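Local coordinates for protein endo-alpha-mannosidase (Bacteroides thetaiotaomicron, PDB 4ACY) that probably cleaves internal alpha-mannosidic linkages of N-glycans as an endo-alpha-mannosidase of glycoside hydrolase family 99, with a TIM-barrel fold, at residues H112-V117 with Y359-T364; R301-Y306 with K353-D358. One frame throughout, in Å; residues are numbered along the deposited sequence.

Interaction 1. Residues H112-V117 with Y359-T364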
ATOM      1  N   HIS A 112       1.919  10.429  -9.378  1.00 17.81           N
ATOM      2  CA  HIS A 112       2.778   9.271  -9.558  1.00 18.27           C
ATOM      3  C   HIS A 112       3.808   9.519 -10.661  1.00 18.86           C
ATOM      4  O   HIS A 112       4.968   9.166 -10.510  1.00 18.07           O
ATOM      5  CB  HIS A 112       1.949   8.020  -9.818  1.00 18.31           C
ATOM      6  CG  HIS A 112       1.235   7.532  -8.597  1.00 18.11           C
ATOM      7  ND1 HIS A 112       1.693   6.475  -7.836  1.00 19.12           N
ATOM      8  CD2 HIS A 112       0.131   7.996  -7.970  1.00 17.46           C
ATOM      9  CE1 HIS A 112       0.872   6.281  -6.817  1.00 18.03           C
ATOM     10  NE2 HIS A 112      -0.082   7.194  -6.871  1.00 18.76           N
ATOM     11  N   ILE A 113       3.379  10.156 -11.755  1.00 19.49           N
ATOM     12  CA  ILE A 113       4.327  10.548 -12.812  1.00 19.90           C
ATOM     13  C   ILE A 113       5.430  11.466 -12.242  1.00 19.58           C
ATOM     14  O   ILE A 113       6.621  11.252 -12.495  1.00 19.46           O
ATOM     15  CB  ILE A 113       3.589  11.167 -14.040  1.00 20.60           C
ATOM     16  CG1 ILE A 113       2.632  10.145 -14.677  1.00 21.55           C
ATOM     17  CG2 ILE A 113       4.578  11.717 -15.067  1.00 21.77           C
ATOM     18  CD1 ILE A 113       3.227   8.736 -14.942  1.00 22.42           C
ATOM     19  N   LYS A 114       5.043  12.445 -11.429  1.00 19.33           N
ATOM     20  CA  LYS A 114       6.031  13.289 -10.741  1.00 19.79           C
ATOM     21  C   LYS A 114       7.014  12.469  -9.886  1.00 19.10           C
ATOM     22  O   LYS A 114       8.212  12.747  -9.887  1.00 18.60           O
ATOM     23  CB  LYS A 114       5.334  14.369  -9.901  1.00 20.60           C
ATOM     24  CG  LYS A 114       6.310  15.287  -9.146  1.00 21.56           C
ATOM     25  CD  LYS A 114       5.605  16.335  -8.270  1.00 22.72           C
ATOM     26  CE  LYS A 114       4.896  17.402  -9.091  1.00 23.06           C
ATOM     27  NZ  LYS A 114       4.170  18.356  -8.204  1.00 22.84           N
ATOM     28  N   ALA A 115       6.513  11.443  -9.190  1.00 18.60           N
ATOM     29  CA  ALA A 115       7.341  10.603  -8.312  1.00 18.33           C
ATOM     30  C   ALA A 115       8.112   9.503  -9.050  1.00 18.26           C
ATOM     31  O   ALA A 115       8.927   8.792  -8.444  1.00 17.90           O
ATOM     32  CB  ALA A 115       6.466   9.977  -7.203  1.00 17.64           C
ATOM     33  N   ASN A 116       7.864   9.376 -10.358  1.00 19.14           N
ATOM     34  CA  ASN A 116       8.455   8.318 -11.197  1.00 20.02           C
ATOM     35  C   ASN A 116       8.017   6.907 -10.779  1.00 18.95           C
ATOM     36  O   ASN A 116       8.702   5.924 -11.074  1.00 18.58           O
ATOM     37  CB  ASN A 116       9.989   8.374 -11.212  1.00 21.74           C
ATOM     38  CG  ASN A 116      10.533   9.568 -11.966  1.00 23.95           C
ATOM     39  OD1 ASN A 116      11.744   9.787 -12.004  1.00 26.26           O
ATOM     40  ND2 ASN A 116       9.650  10.349 -12.566  1.00 25.11           N
ATOM     41  N   VAL A 117       6.878   6.825 -10.100  1.00 18.02           N
ATOM     42  CA  VAL A 117       6.342   5.541  -9.629  1.00 17.54           C
ATOM     43  C   VAL A 117       5.377   5.013 -10.693  1.00 17.00           C
ATOM     44  O   VAL A 117       4.341   5.617 -10.954  1.00 17.23           O
ATOM     45  CB  VAL A 117       5.636   5.700  -8.249  1.00 17.26           C
ATOM     46  CG1 VAL A 117       4.915   4.390  -7.832  1.00 16.43           C
ATOM     47  CG2 VAL A 117       6.637   6.154  -7.166  1.00 17.48           C
ATOM     48  N   TYR A 359       7.131  17.814  -1.587  1.00 15.97           N
ATOM     49  CA  TYR A 359       8.466  17.344  -1.269  1.00 16.53           C
ATOM     50  C   TYR A 359       8.610  15.829  -1.416  1.00 16.34           C
ATOM     51  O   TYR A 359       9.610  15.337  -1.957  1.00 15.88           O
ATOM     52  CB  TYR A 359       8.915  17.741   0.153  1.00 17.36           C
ATOM     53  CG  TYR A 359      10.305  17.238   0.418  1.00 18.35           C
ATOM     54  CD1 TYR A 359      11.411  17.892  -0.132  1.00 18.78           C
ATOM     55  CD2 TYR A 359      10.526  16.061   1.146  1.00 18.80           C
ATOM     56  CE1 TYR A 359      12.693  17.405   0.052  1.00 19.60           C
ATOM     57  CE2 TYR A 359      11.809  15.581   1.346  1.00 20.00           C
ATOM     58  CZ  TYR A 359      12.882  16.253   0.799  1.00 19.84           C
ATOM     59  OH  TYR A 359      14.161  15.794   0.987  1.00 21.73           O
ATOM     60  N   TYR A 360       7.638  15.077  -0.896  1.00 15.52           N
ATOM     61  CA  TYR A 360       7.797  13.624  -0.888  1.00 15.70           C
ATOM     62  C   TYR A 360       7.617  12.997  -2.258  1.00 15.56           C
ATOM     63  O   TYR A 360       8.198  11.965  -2.523  1.00 16.14           O
ATOM     64  CB  TYR A 360       6.987  12.936   0.230  1.00 15.35           C
ATOM     65  CG  TYR A 360       7.565  13.338   1.561  1.00 15.32           C
ATOM     66  CD1 TYR A 360       8.662  12.653   2.102  1.00 15.34           C
ATOM     67  CD2 TYR A 360       7.061  14.441   2.249  1.00 15.39           C
ATOM     68  CE1 TYR A 360       9.227  13.069   3.306  1.00 15.62           C
ATOM     69  CE2 TYR A 360       7.609  14.843   3.454  1.00 15.66           C
ATOM     70  CZ  TYR A 360       8.690  14.159   3.962  1.00 15.29           C
ATOM     71  OH  TYR A 360       9.242  14.560   5.143  1.00 15.49           O
ATOM     72  N   LEU A 361       6.893  13.674  -3.147  1.00 15.89           N
ATOM     73  CA  LEU A 361       6.818  13.231  -4.542  1.00 16.37           C
ATOM     74  C   LEU A 361       8.154  13.464  -5.233  1.00 17.41           C
ATOM     75  O   LEU A 361       8.671  12.566  -5.901  1.00 17.88           O
ATOM     76  CB  LEU A 361       5.692  13.954  -5.288  1.00 15.70           C
ATOM     77  CG  LEU A 361       4.259  13.805  -4.804  1.00 15.38           C
ATOM     78  CD1 LEU A 361       3.366  14.518  -5.783  1.00 15.52           C
ATOM     79  CD2 LEU A 361       3.858  12.317  -4.713  1.00 15.20           C
ATOM     80  N   ILE A 362       8.702  14.674  -5.074  1.00 18.33           N
ATOM     81  CA  ILE A 362      10.039  15.017  -5.583  1.00 18.91           C
ATOM     82  C   ILE A 362      11.116  14.061  -5.093  1.00 18.79           C
ATOM     83  O   ILE A 362      11.927  13.561  -5.880  1.00 18.62           O
ATOM     84  CB  ILE A 362      10.418  16.482  -5.190  1.00 19.84           C
ATOM     85  CG1 ILE A 362       9.412  17.463  -5.805  1.00 20.67           C
ATOM     86  CG2 ILE A 362      11.849  16.806  -5.603  1.00 20.66           C
ATOM     87  CD1 ILE A 362       9.465  18.894  -5.210  1.00 21.11           C
ATOM     88  N   ARG A 363      11.116  13.794  -3.787  1.00 18.82           N
ATOM     89  CA  ARG A 363      12.145  12.961  -3.177  1.00 18.61           C
ATOM     90  C   ARG A 363      11.999  11.486  -3.582  1.00 18.11           C
ATOM     91  O   ARG A 363      12.994  10.760  -3.680  1.00 17.79           O
ATOM     92  CB  ARG A 363      12.128  13.128  -1.654  1.00 19.14           C
ATOM     93  CG  ARG A 363      13.386  12.656  -0.934  1.00 19.48           C
ATOM     94  CD  ARG A 363      14.622  13.419  -1.418  1.00 20.39           C
ATOM     95  NE  ARG A 363      15.805  13.085  -0.639  1.00 21.64           N
ATOM     96  CZ  ARG A 363      17.047  13.429  -0.991  1.00 22.35           C
ATOM     97  NH1 ARG A 363      17.271  14.100  -2.121  1.00 23.26           N
ATOM     98  NH2 ARG A 363      18.061  13.096  -0.221  1.00 23.22           N
ATOM     99  N   THR A 364      10.759  11.043  -3.802  1.00 17.68           N
ATOM    100  CA  THR A 364      10.515   9.708  -4.357  1.00 17.56           C
ATOM    101  C   THR A 364      11.176   9.537  -5.738  1.00 17.83           C
ATOM    102  O   THR A 364      11.866   8.541  -5.978  1.00 18.56           O
ATOM    103  CB  THR A 364       9.007   9.387  -4.441  1.00 17.04           C
ATOM    104  OG1 THR A 364       8.452   9.401  -3.119  1.00 17.19           O
ATOM    105  CG2 THR A 364       8.780   7.987  -5.047  1.00 16.61           C
TER

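Interaction 2. Residues R301-Y306 with K353-D358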
ATOM      1  N   ARG A 301       9.171  12.560  10.522  1.00 18.51           N
ATOM      2  CA  ARG A 301       9.741  12.600   9.171  1.00 18.65           C
ATOM      3  C   ARG A 301      11.138  13.224   9.117  1.00 19.43           C
ATOM      4  O   ARG A 301      11.903  12.929   8.198  1.00 19.52           O
ATOM      5  CB  ARG A 301       8.801  13.315   8.201  1.00 18.03           C
ATOM      6  CG  ARG A 301       7.440  12.649   8.100  1.00 17.46           C
ATOM      7  CD  ARG A 301       6.805  12.898   6.751  1.00 17.27           C
ATOM      8  NE  ARG A 301       5.564  12.139   6.658  1.00 16.86           N
ATOM      9  CZ  ARG A 301       4.873  11.928   5.538  1.00 16.74           C
ATOM     10  NH1 ARG A 301       5.274  12.444   4.369  1.00 16.25           N
ATOM     11  NH2 ARG A 301       3.765  11.201   5.587  1.00 16.23           N
ATOM     12  N   GLU A 302      11.449  14.070  10.109  1.00 20.19           N
ATOM     13  CA  GLU A 302      12.744  14.765  10.190  0.50 20.89           C
ATOM     14  C   GLU A 302      13.152  15.387   8.847  1.00 20.78           C
ATOM     15  O   GLU A 302      14.243  15.140   8.328  1.00 19.94           O
ATOM     16  CB  GLU A 302      13.840  13.842  10.743  0.50 21.57           C
ATOM     17  CG  GLU A 302      13.555  13.266  12.140  0.50 22.25           C
ATOM     18  CD  GLU A 302      13.727  14.278  13.267  0.50 22.69           C
ATOM     19  OE1 GLU A 302      13.924  15.480  12.986  0.50 22.99           O
ATOM     20  OE2 GLU A 302      13.667  13.861  14.446  0.50 23.07           O
ATOM     21  N   ASN A 303      12.258  16.203   8.290  1.00 21.15           N
ATOM     22  CA  ASN A 303      12.520  16.896   7.020  1.00 21.70           C
ATOM     23  C   ASN A 303      13.064  15.977   5.925  1.00 21.17           C
ATOM     24  O   ASN A 303      13.989  16.338   5.182  1.00 20.96           O
ATOM     25  CB  ASN A 303      13.462  18.092   7.247  1.00 23.38           C
ATOM     26  CG  ASN A 303      12.848  19.158   8.143  1.00 24.39           C
ATOM     27  OD1 ASN A 303      11.642  19.424   8.087  1.00 25.56           O
ATOM     28  ND2 ASN A 303      13.685  19.794   8.964  1.00 26.13           N
ATOM     29  N   GLY A 304      12.496  14.777   5.848  1.00 19.94           N
ATOM     30  CA  GLY A 304      12.828  13.831   4.787  1.00 19.16           C
ATOM     31  C   GLY A 304      13.911  12.830   5.142  1.00 18.51           C
ATOM     32  O   GLY A 304      14.138  11.882   4.396  1.00 18.09           O
ATOM     33  N   LYS A 305      14.587  13.029   6.271  1.00 18.47           N
ATOM     34  CA  LYS A 305      15.668  12.111   6.652  1.00 18.85           C
ATOM     35  C   LYS A 305      15.192  10.673   6.870  1.00 18.26           C
ATOM     36  O   LYS A 305      15.889   9.720   6.519  1.00 18.23           O
ATOM     37  CB  LYS A 305      16.406  12.606   7.898  1.00 19.95           C
ATOM     38  CG  LYS A 305      17.654  11.781   8.196  1.00 22.07           C
ATOM     39  CD  LYS A 305      18.386  12.281   9.439  1.00 23.73           C
ATOM     40  CE  LYS A 305      19.680  11.501   9.647  1.00 24.48           C
ATOM     41  NZ  LYS A 305      19.428  10.098  10.097  1.00 25.44           N
ATOM     42  N   TYR A 306      14.010  10.532   7.461  1.00 17.44           N
ATOM     43  CA  TYR A 306      13.468   9.212   7.751  1.00 16.70           C
ATOM     44  C   TYR A 306      13.258   8.448   6.448  1.00 16.04           C
ATOM     45  O   TYR A 306      13.674   7.298   6.321  1.00 16.02           O
ATOM     46  CB  TYR A 306      12.153   9.361   8.501  1.00 16.32           C
ATOM     47  CG  TYR A 306      11.523   8.037   8.875  1.00 16.23           C
ATOM     48  CD1 TYR A 306      10.656   7.396   8.003  1.00 15.94           C
ATOM     49  CD2 TYR A 306      11.798   7.432  10.104  1.00 16.13           C
ATOM     50  CE1 TYR A 306      10.064   6.172   8.335  1.00 15.88           C
ATOM     51  CE2 TYR A 306      11.208   6.215  10.455  1.00 16.14           C
ATOM     52  CZ  TYR A 306      10.345   5.596   9.565  1.00 16.07           C
ATOM     53  OH  TYR A 306       9.737   4.409   9.900  1.00 16.13           O
ATOM     54  N   LYS A 353       6.268  21.575   6.310  1.00 18.20           N
ATOM     55  CA  LYS A 353       7.116  22.779   6.420  1.00 18.71           C
ATOM     56  C   LYS A 353       8.425  22.432   7.131  1.00 19.33           C
ATOM     57  O   LYS A 353       8.407  21.632   8.069  1.00 20.04           O
ATOM     58  CB  LYS A 353       6.398  23.904   7.172  1.00 19.15           C
ATOM     59  CG  LYS A 353       5.049  24.326   6.605  1.00 19.76           C
ATOM     60  CD  LYS A 353       5.162  24.932   5.225  1.00 20.56           C
ATOM     61  CE  LYS A 353       3.790  25.453   4.777  1.00 21.34           C
ATOM     62  NZ  LYS A 353       3.628  25.307   3.348  1.00 22.35           N
ATOM     63  N   PRO A 354       9.551  23.054   6.722  1.00 19.45           N
ATOM     64  CA  PRO A 354       9.650  24.143   5.741  1.00 19.32           C
ATOM     65  C   PRO A 354       9.836  23.666   4.303  1.00 19.49           C
ATOM     66  O   PRO A 354      10.272  24.451   3.453  1.00 19.66           O
ATOM     67  CB  PRO A 354      10.923  24.867   6.180  1.00 19.75           C
ATOM     68  CG  PRO A 354      11.813  23.764   6.649  1.00 20.29           C
ATOM     69  CD  PRO A 354      10.879  22.725   7.288  1.00 19.51           C
ATOM     70  N   LEU A 355       9.525  22.393   4.045  1.00 18.32           N
ATOM     71  CA  LEU A 355       9.662  21.794   2.716  1.00 17.99           C
ATOM     72  C   LEU A 355       8.366  21.959   1.905  1.00 17.29           C
ATOM     73  O   LEU A 355       7.321  22.283   2.461  1.00 17.23           O
ATOM     74  CB  LEU A 355      10.088  20.312   2.833  1.00 18.41           C
ATOM     75  CG  LEU A 355      11.371  20.024   3.642  1.00 18.89           C
ATOM     76  CD1 LEU A 355      11.681  18.524   3.685  1.00 19.44           C
ATOM     77  CD2 LEU A 355      12.573  20.785   3.083  1.00 19.02           C
ATOM     78  N   ALA A 356       8.458  21.738   0.590  1.00 16.95           N
ATOM     79  CA  ALA A 356       7.350  21.900  -0.351  1.00 16.73           C
ATOM     80  C   ALA A 356       6.226  20.921  -0.050  1.00 17.02           C
ATOM     81  O   ALA A 356       6.480  19.857   0.514  1.00 16.99           O
ATOM     82  CB  ALA A 356       7.854  21.663  -1.770  1.00 16.98           C
ATOM     83  N   ASP A 357       5.003  21.279  -0.436  1.00 17.47           N
ATOM     84  CA  ASP A 357       3.833  20.389  -0.287  1.00 17.57           C
ATOM     85  C   ASP A 357       4.102  19.061  -0.996  1.00 17.41           C
ATOM     86  O   ASP A 357       3.683  17.983  -0.527  1.00 16.34           O
ATOM     87  CB  ASP A 357       2.578  21.019  -0.906  1.00 18.60           C
ATOM     88  CG  ASP A 357       2.156  22.343  -0.243  1.00 19.21           C
ATOM     89  OD1 ASP A 357       2.722  22.759   0.786  1.00 19.81           O
ATOM     90  OD2 ASP A 357       1.219  22.963  -0.784  1.00 20.16           O
ATOM     91  N   ASP A 358       4.817  19.150  -2.117  1.00 16.80           N
ATOM     92  CA  ASP A 358       5.123  18.000  -2.961  1.00 16.90           C
ATOM     93  C   ASP A 358       6.527  17.459  -2.721  1.00 16.04           C
ATOM     94  O   ASP A 358       7.049  16.714  -3.547  1.00 16.46           O
ATOM     95  CB  ASP A 358       4.855  18.299  -4.465  1.00 18.02           C
ATOM     96  CG  ASP A 358       5.678  19.471  -5.005  1.00 19.71           C
ATOM     97  OD1 ASP A 358       6.278  20.218  -4.194  1.00 20.39           O
ATOM     98  OD2 ASP A 358       5.719  19.637  -6.262  1.00 20.19           O
TER

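Interaction 1. Residues H112-V117 with Y359-T364
T364 meets A115 and V117 where helix 102-115 ends against the first turns of helix 359-376. Its CB lies 3.8 Å from A115 CB. With OG1 set anti to the carbonyl carbon (chi1 -62°), CG2 falls anti to the backbone N and reaches across, 3.5 Å from A115 O and equally far from V117 CG2. The other branch, OG1, turns back along its own helix to Y360 O at 2.6 Å, which also receives T364 N, and bonds the hydroxyl of Y307. Replacing T364 by alanine is likely to open a gap against V117 CG2 and A115 O, and to leave the Y307 hydroxyl and Y360 O without the partner they have in OG1. One turn earlier, L361 O takes a CA-H...O contact from A115 CA at 3.4 Å, an approach that the small side chain of A115 probably helps to allow. K114 lays its CD on L361 CD1 at 3.8 Å, the two chains crossing at about a right angle, before its ammonium group pairs with D358. A Schellman motif at N116 ends helix 102-115. V117 then opens strand 117-124, packing on strands 42-46 and 322-324, so the contact joins two outer helices of the TIM barrel beside its first, second and last strands.

Interaction 2. Residues R301-Y306 with K353-D358
Van der Waals packing carries this small surface contact: L355 points at the N303-G304 turn, and N303 brings its amide oxygen to P354 CD. No hydrogen bond or salt bridge crosses between R301-Y306 and K353-D358. On the apolar side, L355 CD1 does the touching. With CG anti to its own carbonyl carbon (chi1 -55°) and the chain extended beyond it, this methyl lies 3.5 Å from N303 O and 4.0 Å from N303 CB. It therefore rests on the backbone of the turn as much as on a side chain. G304 follows directly, its N 4.4 Å from L355 CD1; at its positive phi of 94° a CB would collide with the carbonyl oxygen of N303, so glycine suits the bend, and a CB would also point toward L355.

The polar group that joins in is the amide of N303. Its OD1 sits 3.5 Å from P354 CD, the ring carbon next to the proline nitrogen, and the two side chains cross at about a right angle. K353 O is 3.9 Å from the same OD1. The peptide bond between K353 and P354 is cis, which bends the loop where N303 meets it.

Backbone bonds shape the turn itself: Y306 N and, weakly, G304 N both reach R301 O, while K305 N bonds E302 O. Charged groups act within the loop or beyond it. K353 NZ and D357 OD1 form a long salt bridge, and R301 extends its guanidinium group to the carbonyls of G333 and Q335 and makes cation-pi contacts with Y360 and F90.

G304 is the N-cap residue of helix 305-316, and D358 occupies the same position before helix 359-376, though its side chain makes no capping bond. The contact thus brings together the lead-ins to the barrel's last two long helices, on either side of strand 322-324 in the sequence.

From the N terminus, the chain passes through helix 102-115 into strand 117-124, and interaction 1 leaves open a loop of 241 residues that closes only when helix 359-376 begins. Interaction 2 starts and ends within that span: it opens at 301-306 and closes at 353-358, with 46 residues between, immediately before the second half of interaction 1. The shorter loop holds helix 305-316 and strand 322-324, the eighth of the barrel. With centres about 13 Å apart, the contacts also touch directly, by packing of Y359 on G304 and of Y360 on R301 and G304. Together they join helix 102-115, the start of helix 359-376 and the lead-in to helix 305-316.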